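Local structure of solute-binding protein (Thermoactinomyces vulgaris, 2ZYN) at residues Phe181-Ala186 against Pro268-Lys273. The protein probably binds cyclodextrins and related malto-oligosaccharides and delivers them for uptake across the membrane. Numbering follows the deposited sequence.
Sequences FAAKGA and PKIDGK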
loop_
_atom_site.group_PDB
_atom_site.type_symbol
_atom_site.label_atom_id
_atom_site.label_comp_id
_atom_site.label_asym_id
_atom_site.label_seq_id
_atom_site.Cartn_x
_atom_site.Cartn_y
_atom_site.Cartn_z
ATOM N N PHE A 181 12.099 11.071 3.733
ATOM C CA PHE A 181 11.521 12.414 3.749
ATOM C C PHE A 181 10.992 12.776 5.139
ATOM O O PHE A 181 11.284 13.854 5.657
ATOM C CB PHE A 181 10.388 12.513 2.724
ATOM C CG PHE A 181 10.854 12.511 1.290
ATOM C CD1 PHE A 181 11.220 11.324 0.660
ATOM C CD2 PHE A 181 10.903 13.696 0.563
ATOM C CE1 PHE A 181 11.641 11.317 -0.672
ATOM C CE2 PHE A 181 11.317 13.705 -0.771
ATOM C CZ PHE A 181 11.691 12.508 -1.389
ATOM N N ALA A 182 10.225 11.867 5.738
ATOM C CA ALA A 182 9.669 12.078 7.079
ATOM C C ALA A 182 10.753 12.300 8.138
ATOM O O ALA A 182 10.580 13.112 9.049
ATOM C CB ALA A 182 8.773 10.917 7.469
ATOM N N ALA A 183 11.868 11.583 8.009
ATOM C CA ALA A 183 13.000 11.720 8.932
ATOM C C ALA A 183 13.580 13.132 8.955
ATOM O O ALA A 183 14.117 13.572 9.971
ATOM C CB ALA A 183 14.086 10.730 8.580
ATOM N N LYS A 184 13.483 13.832 7.829
ATOM C CA LYS A 184 14.053 15.170 7.710
ATOM C C LYS A 184 13.066 16.269 8.094
ATOM O O LYS A 184 13.422 17.447 8.112
ATOM C CB LYS A 184 14.606 15.396 6.298
ATOM C CG LYS A 184 15.645 14.369 5.852
ATOM C CD LYS A 184 16.908 14.427 6.702
ATOM C CE LYS A 184 17.815 13.241 6.428
ATOM N NZ LYS A 184 18.904 13.175 7.436
ATOM N N GLY A 185 11.835 15.873 8.416
ATOM C CA GLY A 185 10.783 16.814 8.785
ATOM C C GLY A 185 9.847 17.158 7.641
ATOM O O GLY A 185 8.998 18.040 7.777
ATOM N N ALA A 186 9.994 16.462 6.516
ATOM C CA ALA A 186 9.149 16.706 5.348
ATOM C C ALA A 186 7.792 16.025 5.476
ATOM O O ALA A 186 7.657 15.009 6.158
ATOM C CB ALA A 186 9.850 16.259 4.078
ATOM N N PRO A 268 15.627 0.243 10.586
ATOM C CA PRO A 268 16.579 0.782 11.557
ATOM C C PRO A 268 16.377 2.282 11.753
ATOM O O PRO A 268 16.152 3.007 10.778
ATOM C CB PRO A 268 17.944 0.500 10.917
ATOM C CG PRO A 268 17.662 0.129 9.499
ATOM C CD PRO A 268 16.306 -0.478 9.495
ATOM N N LYS A 269 16.438 2.729 13.006
ATOM C CA LYS A 269 16.260 4.142 13.349
ATOM C C LYS A 269 17.069 5.057 12.436
ATOM O O LYS A 269 18.232 4.783 12.131
ATOM C CB LYS A 269 16.606 4.404 14.822
ATOM C CG LYS A 269 17.917 3.773 15.292
ATOM C CD LYS A 269 18.213 4.086 16.754
ATOM C CE LYS A 269 19.233 5.207 16.899
ATOM N NZ LYS A 269 19.449 5.597 18.320
ATOM N N ILE A 270 16.424 6.129 11.986
ATOM C CA ILE A 270 17.044 7.108 11.099
ATOM C C ILE A 270 17.103 8.458 11.816
ATOM O O ILE A 270 16.089 8.941 12.324
ATOM C CB ILE A 270 16.298 7.198 9.732
ATOM C CG1 ILE A 270 16.923 8.274 8.833
ATOM C CG2 ILE A 270 14.787 7.398 9.933
ATOM C CD1 ILE A 270 16.491 8.207 7.370
ATOM N N ASP A 271 18.301 9.045 11.862
ATOM C CA ASP A 271 18.576 10.236 12.676
ATOM C C ASP A 271 18.155 10.031 14.140
ATOM O O ASP A 271 17.762 10.976 14.832
ATOM C CB ASP A 271 17.922 11.489 12.072
ATOM C CG ASP A 271 18.603 11.949 10.793
ATOM O OD1 ASP A 271 17.949 12.666 10.006
ATOM O OD2 ASP A 271 19.784 11.600 10.570
ATOM N N GLY A 272 18.239 8.781 14.590
ATOM C CA GLY A 272 17.915 8.409 15.961
ATOM C C GLY A 272 16.441 8.259 16.293
ATOM O O GLY A 272 16.094 7.901 17.418
ATOM N N LYS A 273 15.565 8.525 15.328
ATOM C CA LYS A 273 14.130 8.383 15.565
ATOM C C LYS A 273 13.523 7.213 14.796
ATOM O O LYS A 273 14.097 6.740 13.812
ATOM C CB LYS A 273 13.375 9.695 15.290
ATOM C CG LYS A 273 13.755 10.425 14.018
ATOM C CD LYS A 273 13.034 11.759 13.932
ATOM C CE LYS A 273 13.634 12.638 12.858
ATOM N NZ LYS A 273 12.714 13.754 12.490
HETATM O O HOH W 1 16.369 14.494 11.453
#
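Lys184 and Asp271 form a salt bridge in which NZ of the lysine lies 2.8 Å from OD1 of the aspartate, on the syn lone pair. The two side chains cross at about a right angle. Lys184 starts out pointing away from the 268-273 loop at its CB, and the bend at chi2 (-64°) brings the rest of the chain back to the carboxylate. A second ammonium group comes from the loop: Lys273, extended beyond CG, donates from NZ to Ala183 O at 2.9 Å. It sits above the carbonyl plane, 46° out of it, and thus misses the lone pairs. The same carbonyl also receives a bond from a water that donates in turn to Asp271 OD1, so one water joins helix end and turn. Beneath this polar layer the methyl of Ala183 packs against Ile270, 3.7 Å from CG2, with CD1 equally near; the isoleucine also leans on Tyr147 of helix 147-157. Each segment is shaped by its own turn: helix 174-183 finishes in a Schellman motif, Gly185 taking positive phi, and Ile270 to Lys273 make a type I' beta turn that presents Asp271 and Lys273 together. Replacing Lys184 with a methionine would probably leave Asp271 OD1 without its charged mate, held across the contact by the water alone. Of the two lysines, Lys184 of the helix end meets a carboxylate and Lys273 of the loop a main-chain carbonyl at the helix C-terminus, where positive charge is likely to be favoured by the helix dipole; together they tie the helix to the loop after strand 262-265.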